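Local coordinates for protein type III secretion system effector HopBA1 (Pseudomonas syringae pv. aptata, PDB 5T09) that acts as a virulence factor that is recognised by the Arabidopsis disease resistance protein RBA1, enhances its self-association and thereby triggers plant cell death, at residues A[103-108]-A[115-120]; A[147-152]-A[156-161]; A[164-169]-A[191-196]; A[220-225]-A[231-236]. All blocks are in the same frame, centred on the assembly; numbering follows the deposited sequence.

Contact 1: residues A[103-108]-A[115-120]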
# COMPACT_ATOMS: atom_id res chain seq x y z
N ALA A 103 -6.02 19.58 -2.56
CA ALA A 103 -4.63 19.91 -2.30
C ALA A 103 -3.73 18.68 -2.43
O ALA A 103 -2.62 18.77 -2.97
CB ALA A 103 -4.50 20.51 -0.90
N VAL A 104 -4.18 17.53 -1.94
CA VAL A 104 -3.37 16.32 -2.02
C VAL A 104 -3.11 15.94 -3.47
O VAL A 104 -1.99 15.56 -3.84
CB VAL A 104 -4.05 15.17 -1.25
CG1 VAL A 104 -3.32 13.84 -1.48
CG2 VAL A 104 -4.10 15.49 0.24
N LYS A 105 -4.13 16.05 -4.32
CA LYS A 105 -3.97 15.68 -5.73
C LYS A 105 -2.89 16.53 -6.39
O LYS A 105 -2.00 16.01 -7.08
CB LYS A 105 -5.31 15.83 -6.45
CG LYS A 105 -5.30 15.37 -7.90
CD LYS A 105 -6.66 15.56 -8.54
CE LYS A 105 -6.66 15.22 -10.02
NZ LYS A 105 -7.94 15.60 -10.68
N HIS A 106 -2.95 17.85 -6.19
CA HIS A 106 -1.94 18.74 -6.77
C HIS A 106 -0.55 18.41 -6.23
O HIS A 106 0.44 18.53 -6.97
CB HIS A 106 -2.29 20.19 -6.47
CG HIS A 106 -1.74 21.16 -7.47
ND1 HIS A 106 -2.28 21.34 -8.72
CD2 HIS A 106 -0.69 22.02 -7.39
CE1 HIS A 106 -1.59 22.26 -9.38
NE2 HIS A 106 -0.62 22.69 -8.59
N PHE A 107 -0.45 18.00 -4.97
CA PHE A 107 0.85 17.66 -4.39
C PHE A 107 1.41 16.37 -4.98
O PHE A 107 2.62 16.23 -5.13
CB PHE A 107 0.72 17.55 -2.87
CG PHE A 107 1.98 17.08 -2.19
CD1 PHE A 107 2.94 17.99 -1.78
CD2 PHE A 107 2.20 15.74 -1.95
CE1 PHE A 107 4.09 17.57 -1.15
CE2 PHE A 107 3.35 15.31 -1.33
CZ PHE A 107 4.30 16.23 -0.93
N LEU A 108 0.54 15.41 -5.30
CA LEU A 108 0.98 14.12 -5.83
C LEU A 108 1.17 14.12 -7.34
O LEU A 108 1.80 13.20 -7.87
CB LEU A 108 -0.02 13.02 -5.45
CG LEU A 108 -0.19 12.72 -3.97
CD1 LEU A 108 -1.36 11.77 -3.74
CD2 LEU A 108 1.09 12.11 -3.41
N HIS A 115 -0.12 8.21 -13.84
CA HIS A 115 -0.93 7.00 -13.80
C HIS A 115 -2.42 7.27 -13.85
O HIS A 115 -3.21 6.35 -13.59
CB HIS A 115 -0.59 6.19 -12.54
CG HIS A 115 0.79 5.62 -12.55
ND1 HIS A 115 1.17 4.60 -13.40
CD2 HIS A 115 1.88 5.91 -11.81
CE1 HIS A 115 2.44 4.30 -13.19
NE2 HIS A 115 2.90 5.09 -12.23
N GLY A 116 -2.84 8.48 -14.19
CA GLY A 116 -4.25 8.72 -14.49
C GLY A 116 -4.88 9.73 -13.55
O GLY A 116 -4.71 9.68 -12.34
N ASP A 117 -5.63 10.66 -14.14
CA ASP A 117 -6.28 11.70 -13.35
C ASP A 117 -7.29 11.10 -12.38
O ASP A 117 -7.29 11.41 -11.18
CB ASP A 117 -6.95 12.71 -14.26
CG ASP A 117 -7.57 13.86 -13.50
OD1 ASP A 117 -6.84 14.81 -13.16
OD2 ASP A 117 -8.79 13.82 -13.24
N ALA A 118 -8.18 10.23 -12.88
CA ALA A 118 -9.17 9.60 -12.02
C ALA A 118 -8.51 8.84 -10.88
O ALA A 118 -8.89 8.97 -9.72
CB ALA A 118 -10.05 8.66 -12.84
N TRP A 119 -7.51 8.03 -11.21
CA TRP A 119 -6.81 7.26 -10.19
C TRP A 119 -6.15 8.18 -9.17
O TRP A 119 -6.26 7.96 -7.96
CB TRP A 119 -5.78 6.35 -10.85
CG TRP A 119 -4.96 5.56 -9.87
CD1 TRP A 119 -5.32 4.41 -9.24
CD2 TRP A 119 -3.64 5.87 -9.43
NE1 TRP A 119 -4.30 3.99 -8.42
CE2 TRP A 119 -3.25 4.86 -8.53
CE3 TRP A 119 -2.73 6.90 -9.72
CZ2 TRP A 119 -2.01 4.85 -7.90
CZ3 TRP A 119 -1.50 6.89 -9.10
CH2 TRP A 119 -1.15 5.88 -8.20
N LEU A 120 -5.46 9.22 -9.64
CA LEU A 120 -4.84 10.16 -8.71
C LEU A 120 -5.89 10.80 -7.81
O LEU A 120 -5.65 11.04 -6.63
CB LEU A 120 -4.06 11.23 -9.46
CG LEU A 120 -3.16 12.10 -8.56
CD1 LEU A 120 -1.99 11.28 -8.03
CD2 LEU A 120 -2.65 13.33 -9.29
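The carboxylate of Asp117 is the flat group of this contact, and the ammonium of Lys105 approaches it on the syn side of OD1, standing 33° out of the carboxylate plane. The salt bridge from Lys105 NZ to Asp117 OD1 is 2.8 Å long, while NZ lies 3.2 Å from Asp117 OD2, so the cation leans toward one oxygen without leaving the other. The two side chains meet at about a right angle. Lys105 reaches across because CG is anti to its backbone N (chi1 -176°) and the remaining chain is fully extended. Its aliphatic part passes Leu120, with Lys105 CG 3.6 Å from Leu120 CD2. On its other branch, Leu120 CD1 rests 3.7 Å from Leu108 CB. Leu120 thus packs helix 117-132 against helix 101-112, the helix just before it in the chain; Val104 and Leu108 extend the packing to Cys128 and Leu127. Gly116 is the N-cap of the second helix, placing Asp117 in its first turn, where a carboxylate would probably be favoured by the helix end. The chemistry is therefore layered: leucine packs on leucine in the buried interior, the methylenes of Lys105 pack on Leu120, and its NZ pairs with the exposed Asp117.

Contact 2: residues A[147-152]-A[156-161]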
# COMPACT_ATOMS: atom_id res chain seq x y z
N ASP A 147 16.28 5.74 -15.87
CA ASP A 147 15.71 5.95 -17.19
C ASP A 147 14.61 4.94 -17.47
O ASP A 147 14.46 3.92 -16.78
CB ASP A 147 16.80 5.87 -18.26
CG ASP A 147 17.57 7.17 -18.41
OD1 ASP A 147 17.60 7.96 -17.45
OD2 ASP A 147 18.13 7.40 -19.50
N GLN A 148 13.84 5.22 -18.51
CA GLN A 148 12.77 4.31 -18.91
C GLN A 148 13.37 3.05 -19.52
O GLN A 148 14.19 3.14 -20.44
CB GLN A 148 11.85 5.00 -19.92
CG GLN A 148 10.52 4.29 -20.13
CD GLN A 148 9.63 4.35 -18.90
OE1 GLN A 148 9.98 4.97 -17.90
NE2 GLN A 148 8.48 3.70 -18.97
N PRO A 149 12.99 1.86 -19.05
CA PRO A 149 13.60 0.63 -19.58
C PRO A 149 12.97 0.25 -20.92
O PRO A 149 11.75 0.20 -21.05
CB PRO A 149 13.29 -0.41 -18.50
CG PRO A 149 12.00 0.05 -17.91
CD PRO A 149 12.01 1.56 -17.99
N LYS A 150 13.83 -0.02 -21.91
CA LYS A 150 13.39 -0.44 -23.23
C LYS A 150 13.83 -1.86 -23.57
O LYS A 150 13.01 -2.67 -24.01
CB LYS A 150 13.93 0.53 -24.29
CG LYS A 150 13.28 1.91 -24.27
CD LYS A 150 11.85 1.86 -24.78
CE LYS A 150 11.18 3.22 -24.69
NZ LYS A 150 10.99 3.66 -23.28
N THR A 151 15.11 -2.18 -23.37
CA THR A 151 15.60 -3.51 -23.68
C THR A 151 15.20 -4.51 -22.60
O THR A 151 14.86 -4.12 -21.49
CB THR A 151 17.12 -3.49 -23.82
OG1 THR A 151 17.72 -3.19 -22.56
CG2 THR A 151 17.56 -2.46 -24.85
N PRO A 152 15.24 -5.81 -22.91
CA PRO A 152 14.89 -6.80 -21.89
C PRO A 152 15.70 -6.66 -20.61
O PRO A 152 15.14 -6.74 -19.51
CB PRO A 152 15.17 -8.14 -22.59
CG PRO A 152 15.11 -7.83 -24.05
CD PRO A 152 15.62 -6.43 -24.19
N ILE A 156 14.72 -5.55 -16.53
CA ILE A 156 15.07 -6.35 -15.36
C ILE A 156 15.87 -5.52 -14.37
O ILE A 156 15.56 -5.48 -13.17
CB ILE A 156 15.82 -7.62 -15.79
CG1 ILE A 156 14.91 -8.49 -16.67
CG2 ILE A 156 16.27 -8.42 -14.57
CD1 ILE A 156 15.64 -9.58 -17.42
N LEU A 157 16.91 -4.83 -14.85
CA LEU A 157 17.72 -4.00 -13.96
C LEU A 157 16.87 -2.93 -13.29
O LEU A 157 17.04 -2.65 -12.09
CB LEU A 157 18.87 -3.36 -14.72
CG LEU A 157 20.02 -4.28 -15.13
CD1 LEU A 157 20.92 -3.59 -16.12
CD2 LEU A 157 20.81 -4.73 -13.91
N TYR A 158 15.95 -2.32 -14.04
CA TYR A 158 15.10 -1.27 -13.48
C TYR A 158 14.36 -1.76 -12.25
O TYR A 158 14.35 -1.10 -11.20
CB TYR A 158 14.12 -0.77 -14.54
CG TYR A 158 13.17 0.29 -14.04
CD1 TYR A 158 13.49 1.64 -14.14
CD2 TYR A 158 11.95 -0.05 -13.47
CE1 TYR A 158 12.63 2.62 -13.69
CE2 TYR A 158 11.08 0.93 -13.01
CZ TYR A 158 11.43 2.26 -13.12
OH TYR A 158 10.57 3.24 -12.67
N MSE A 159 13.73 -2.93 -12.34
CA MSE A 159 12.96 -3.46 -11.23
C MSE A 159 13.87 -3.84 -10.06
O MSE A 159 13.54 -3.58 -8.91
CB MSE A 159 12.12 -4.66 -11.68
CG MSE A 159 11.03 -5.08 -10.69
SE MSE A 159 9.77 -3.65 -10.22
CE MSE A 159 9.32 -3.02 -12.02
N LYS A 160 15.01 -4.46 -10.36
CA LYS A 160 15.98 -4.77 -9.32
C LYS A 160 16.44 -3.51 -8.60
O LYS A 160 16.56 -3.49 -7.37
CB LYS A 160 17.19 -5.50 -9.90
CG LYS A 160 16.87 -6.79 -10.64
CD LYS A 160 16.65 -7.94 -9.69
CE LYS A 160 16.54 -9.25 -10.45
NZ LYS A 160 16.31 -10.40 -9.54
N LYS A 161 16.70 -2.43 -9.35
CA LYS A 161 17.11 -1.18 -8.73
C LYS A 161 15.99 -0.60 -7.88
O LYS A 161 16.23 -0.13 -6.76
CB LYS A 161 17.55 -0.18 -9.80
CG LYS A 161 18.82 -0.59 -10.54
CD LYS A 161 19.08 0.29 -11.75
CE LYS A 161 20.31 -0.17 -12.54
NZ LYS A 161 20.47 0.58 -13.81
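Tyr158 holds CG anti to its backbone N (chi1 178°), which swings the phenol ring off helix 152-163 and back against Pro149 in the preceding loop. The motif is the capped N-terminus of a helix: Thr151 is the N-cap residue, its OG1 hydrogen-bonded to Gln154 N, and the loop before it folds along the helix side. Pro149 lies over one face of the tyrosine, with its CD 4.1 Å above the ring plane and displaced toward the rim. Pro149 CG stands 4.1 Å from Tyr158 CG, so the pyrrolidine sits against the root of the aromatic side chain, not its hydroxyl end. Asp147 comes to the same ring through its backbone, O lying 3.6 Å from Tyr158 CD1. Ile146 also touches Tyr158, and Gln154 and Lys155 pack on Pro149, joining loop and helix at the surface of the protein. Polar links follow the same path: Lys150 offers its backbone N to Gln154 OE1 and its O to Lys155 NZ. In the first helical turn, Ile156 N donates to Pro152 O over 3.2 Å, and the isoleucine chain folds back alongside the same carbonyl, bringing Ile156 CG1 to 3.3 Å from Pro152 O.

Contact 3: residues A[164-169]-A[191-196]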
# COMPACT_ATOMS: atom_id res chain seq x y z
N ALA A 164 15.72 -2.15 -4.52
CA ALA A 164 16.75 -1.78 -3.55
C ALA A 164 16.23 -0.78 -2.54
O ALA A 164 16.84 -0.62 -1.47
CB ALA A 164 17.97 -1.22 -4.27
N LEU A 165 15.13 -0.09 -2.84
CA LEU A 165 14.57 0.90 -1.94
C LEU A 165 13.75 0.29 -0.81
O LEU A 165 13.36 1.02 0.11
CB LEU A 165 13.68 1.88 -2.72
CG LEU A 165 14.34 2.69 -3.82
CD1 LEU A 165 13.30 3.53 -4.54
CD2 LEU A 165 15.44 3.58 -3.26
N ASN A 166 13.47 -1.01 -0.85
CA ASN A 166 12.64 -1.63 0.18
C ASN A 166 13.19 -1.35 1.57
O ASN A 166 12.43 -1.06 2.50
CB ASN A 166 12.54 -3.14 -0.07
CG ASN A 166 11.51 -3.49 -1.11
OD1 ASN A 166 11.06 -2.63 -1.87
ND2 ASN A 166 11.12 -4.76 -1.15
N VAL A 167 14.51 -1.43 1.73
CA VAL A 167 15.11 -1.22 3.04
C VAL A 167 14.82 0.19 3.54
O VAL A 167 14.64 0.40 4.75
CB VAL A 167 16.63 -1.50 2.97
CG1 VAL A 167 17.35 -0.46 2.12
CG2 VAL A 167 17.21 -1.55 4.36
N ALA A 168 14.75 1.17 2.63
CA ALA A 168 14.49 2.54 3.04
C ALA A 168 13.00 2.80 3.23
O ALA A 168 12.61 3.52 4.15
CB ALA A 168 15.06 3.51 2.00
N TRP A 169 12.16 2.23 2.36
CA TRP A 169 10.72 2.25 2.60
C TRP A 169 10.40 1.72 3.99
O TRP A 169 9.57 2.30 4.71
CB TRP A 169 10.01 1.39 1.56
CG TRP A 169 9.82 2.00 0.21
CD1 TRP A 169 10.41 3.12 -0.30
CD2 TRP A 169 8.95 1.51 -0.81
NE1 TRP A 169 9.96 3.35 -1.58
CE2 TRP A 169 9.07 2.37 -1.92
CE3 TRP A 169 8.09 0.41 -0.90
CZ2 TRP A 169 8.35 2.17 -3.09
CZ3 TRP A 169 7.39 0.21 -2.06
CH2 TRP A 169 7.52 1.09 -3.15
N ALA A 191 3.07 -3.37 -5.89
CA ALA A 191 3.07 -4.79 -5.58
C ALA A 191 4.39 -5.46 -5.96
O ALA A 191 4.78 -6.46 -5.34
CB ALA A 191 1.90 -5.49 -6.28
N GLY A 192 5.08 -4.95 -6.98
CA GLY A 192 6.36 -5.52 -7.35
C GLY A 192 7.36 -5.54 -6.21
O GLY A 192 8.26 -6.38 -6.18
N HIS A 193 7.21 -4.63 -5.25
CA HIS A 193 8.13 -4.58 -4.12
C HIS A 193 7.87 -5.68 -3.11
O HIS A 193 8.73 -5.95 -2.26
CB HIS A 193 8.03 -3.21 -3.43
CG HIS A 193 8.54 -2.08 -4.26
ND1 HIS A 193 9.73 -1.44 -4.00
CD2 HIS A 193 8.03 -1.48 -5.36
CE1 HIS A 193 9.92 -0.49 -4.89
NE2 HIS A 193 8.91 -0.50 -5.74
N PHE A 194 6.72 -6.35 -3.19
CA PHE A 194 6.30 -7.33 -2.19
C PHE A 194 6.32 -8.76 -2.73
O PHE A 194 5.65 -9.63 -2.17
CB PHE A 194 4.90 -6.98 -1.68
CG PHE A 194 4.75 -5.56 -1.22
CD1 PHE A 194 5.83 -4.86 -0.71
CD2 PHE A 194 3.53 -4.92 -1.30
CE1 PHE A 194 5.69 -3.55 -0.29
CE2 PHE A 194 3.38 -3.62 -0.88
CZ PHE A 194 4.45 -2.93 -0.38
N SER A 195 7.05 -9.01 -3.81
CA SER A 195 7.14 -10.36 -4.35
C SER A 195 7.93 -11.26 -3.40
O SER A 195 8.66 -10.80 -2.53
CB SER A 195 7.79 -10.35 -5.73
OG SER A 195 9.12 -9.88 -5.66
N ASN A 196 7.77 -12.57 -3.60
CA ASN A 196 8.46 -13.58 -2.80
C ASN A 196 8.36 -13.26 -1.31
O ASN A 196 9.34 -13.30 -0.56
CB ASN A 196 9.93 -13.71 -3.23
CG ASN A 196 10.07 -14.18 -4.67
OD1 ASN A 196 9.79 -15.33 -4.99
ND2 ASN A 196 10.52 -13.28 -5.53
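A buried knot of aromatic stacking and paired hydrogen bonds joins the start of helix 166-179 to the short 3-10 turn that follows strand 184-190. At its centre is His193, held on two sides by neighbours from one helical turn. Its CG stays beside the backbone N (chi1 -68°), which brings the imidazole against Trp169 and ND1 to the amide of Asn166. The six-membered ring of Trp169 makes a face-to-face stack with the imidazole, centroids 3.9 Å apart and planes inclined by only 20°. Trp169 CH2 sits over the middle of the imidazole, 3.3 Å from His193 NE2, while the neighbouring ring atom, Trp169 CZ3, comes 3.4 Å from His193 CG. Asn166 instead works at the imidazole edge: His193 ND1 donates to Asn166 OD1 over 2.8 Å, the acceptor lying practically in the ring plane and the donor nitrogen nearly along the C=O axis of the amide. The other end of the same amide closes a ring of bonds, since Asn166 ND2 reaches a lone pair of His193 O at 2.9 Å. Asn166 ND2 also bonds Lys203 O, so amide and imidazole are fixed in rotation together. Trp169 NE1 is satisfied by Asp141 OD1, and Arg162 touches both Trp169 and His193. Phe194 meets the edge of Trp169 more loosely, and packs on Pro202, which with Asp200 and Met205 forms the potassium site. The histidine loop leaves strand 184-190 of the parallel core and is braced by the helix that precedes this strand; the core is of the EreA/ChaN-like alpha-beta type.

Contact 4: residues A[220-225]-A[231-236]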
# COMPACT_ATOMS: atom_id res chain seq x y z
N SER A 220 -12.63 -15.26 -6.71
CA SER A 220 -13.08 -14.62 -5.48
C SER A 220 -11.89 -14.43 -4.56
O SER A 220 -10.82 -15.03 -4.75
CB SER A 220 -14.16 -15.46 -4.78
OG SER A 220 -15.23 -15.75 -5.66
N SER A 221 -12.07 -13.59 -3.55
CA SER A 221 -11.02 -13.38 -2.56
C SER A 221 -10.61 -14.72 -1.96
O SER A 221 -11.45 -15.56 -1.65
CB SER A 221 -11.51 -12.43 -1.46
OG SER A 221 -11.93 -11.20 -2.02
N ARG A 222 -9.30 -14.91 -1.81
CA ARG A 222 -8.79 -16.24 -1.49
C ARG A 222 -7.37 -16.13 -0.94
O ARG A 222 -6.70 -15.10 -1.07
CB ARG A 222 -8.80 -17.12 -2.74
CG ARG A 222 -7.90 -16.59 -3.84
CD ARG A 222 -8.21 -17.21 -5.19
NE ARG A 222 -7.29 -16.73 -6.22
CZ ARG A 222 -7.54 -15.70 -7.03
NH1 ARG A 222 -6.63 -15.35 -7.93
NH2 ARG A 222 -8.67 -15.02 -6.96
N ILE A 223 -6.92 -17.23 -0.33
CA ILE A 223 -5.51 -17.38 -0.01
C ILE A 223 -4.75 -17.65 -1.30
O ILE A 223 -5.23 -18.36 -2.19
CB ILE A 223 -5.32 -18.51 1.01
CG1 ILE A 223 -5.84 -18.06 2.38
CG2 ILE A 223 -3.84 -18.92 1.11
CD1 ILE A 223 -5.96 -19.18 3.40
N ASN A 224 -3.55 -17.08 -1.41
CA ASN A 224 -2.76 -17.22 -2.63
C ASN A 224 -2.02 -18.55 -2.60
O ASN A 224 -1.23 -18.81 -1.69
CB ASN A 224 -1.77 -16.07 -2.78
CG ASN A 224 -0.89 -16.23 -4.01
OD1 ASN A 224 -1.24 -16.96 -4.94
ND2 ASN A 224 0.25 -15.55 -4.01
N ASP A 225 -2.27 -19.39 -3.61
CA ASP A 225 -1.55 -20.64 -3.78
C ASP A 225 -0.87 -20.75 -5.13
O ASP A 225 -0.15 -21.73 -5.37
CB ASP A 225 -2.51 -21.83 -3.59
CG ASP A 225 -2.98 -21.97 -2.15
OD1 ASP A 225 -2.19 -21.67 -1.23
OD2 ASP A 225 -4.15 -22.38 -1.95
N HIS A 231 0.06 -13.30 0.39
CA HIS A 231 -0.60 -14.29 1.23
C HIS A 231 -2.08 -14.46 0.92
O HIS A 231 -2.59 -15.58 0.97
CB HIS A 231 -0.43 -13.92 2.71
CG HIS A 231 0.99 -13.90 3.17
ND1 HIS A 231 1.75 -12.75 3.20
CD2 HIS A 231 1.80 -14.89 3.62
CE1 HIS A 231 2.96 -13.03 3.65
NE2 HIS A 231 3.01 -14.32 3.91
N ILE A 232 -2.78 -13.37 0.61
CA ILE A 232 -4.19 -13.45 0.23
C ILE A 232 -4.43 -12.56 -0.98
O ILE A 232 -3.76 -11.53 -1.16
CB ILE A 232 -5.14 -13.05 1.39
CG1 ILE A 232 -4.88 -11.62 1.86
CG2 ILE A 232 -5.00 -14.04 2.55
CD1 ILE A 232 -5.98 -11.08 2.76
N VAL A 233 -5.38 -12.97 -1.81
CA VAL A 233 -5.75 -12.24 -3.01
C VAL A 233 -7.17 -11.73 -2.83
O VAL A 233 -8.08 -12.52 -2.52
CB VAL A 233 -5.64 -13.12 -4.27
CG1 VAL A 233 -5.79 -12.27 -5.52
CG2 VAL A 233 -4.33 -13.88 -4.28
N ILE A 234 -7.37 -10.43 -3.00
CA ILE A 234 -8.68 -9.81 -2.94
C ILE A 234 -9.21 -9.68 -4.36
O ILE A 234 -8.55 -9.10 -5.23
CB ILE A 234 -8.62 -8.44 -2.23
CG1 ILE A 234 -8.41 -8.64 -0.73
CG2 ILE A 234 -9.90 -7.63 -2.51
CD1 ILE A 234 -8.29 -7.36 0.07
N ALA A 235 -10.40 -10.23 -4.60
CA ALA A 235 -11.03 -10.14 -5.91
C ALA A 235 -11.61 -8.75 -6.11
O ALA A 235 -12.34 -8.24 -5.24
CB ALA A 235 -12.11 -11.20 -6.05
N GLY A 236 -11.29 -8.13 -7.24
CA GLY A 236 -11.77 -6.79 -7.53
C GLY A 236 -12.18 -6.60 -8.97
O GLY A 236 -12.25 -7.57 -9.74
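Strands 222-223 and 232-235 run antiparallel as a beta hairpin, with Arg222 and Val233 forming a hydrogen-bonded pair and Ile223 and Ile232 the adjoining non-hydrogen-bonded one. Arg222 N donates to Val233 O over 2.8 Å, Val233 N returns a bond to Arg222 O, and Asn224 N adds a third to His231 O at 3.0 Å. Beyond Arg222 the pattern changes. Ala235 N is taken by the side chain of Ser221, whose OG accepts at 3.2 Å in a nearly straight bond (164°), whereas Ser220 O turns to the guanidinium of Arg222, 3.1 Å from NH2 and close to the guanidinium plane. Arg222 reaches that position by setting CG between its backbone N and carbonyl carbon (chi1 62°), after which the chain runs out extended beside Val233. Val233 CG1 lies over one face of the guanidinium, 4.0 Å from Arg222 NH1, while Val233 CG2 packs 3.7 Å from Asn224 CB. A salt bridge from Arg222 NH2 to Asp214 fixes the charged end a second time. The amide of Asn224 is held within the turn, ND2 bonding Ser230 O. On the opposite face, Ile223 CG1 touches Ile232 CG2 at 4.1 Å. Strand 232-235 lies between this outermost strand and strand 209-214, to which it runs parallel and is bonded through Ile232 and Ile234; helix 36-46 covers the isoleucine face through Thr39 and Ala43, and His231 links Val210 with Lys198.

In the fold
The four contacts follow one another along the chain without interlocking, and each ties a different part of the alpha-beta fold. Contacts 2 and 3 are the closest pair, their centres about 15 Å apart, because helix 152-163 is followed directly by helix 166-179. Contact 1 joins two consecutive helices lying between strands 77-82 and 136-141 in sequence, whereas contact 4 includes the outermost strand 222-223 of the sheet; their centres are about 28 Å apart. The bound potassium ion is near both contacts 3 and 4: it is about 8 Å from the side chain of Asn166 and about 9 Å from that of His231. The nearest atoms of these two contacts remain about 7 Å apart.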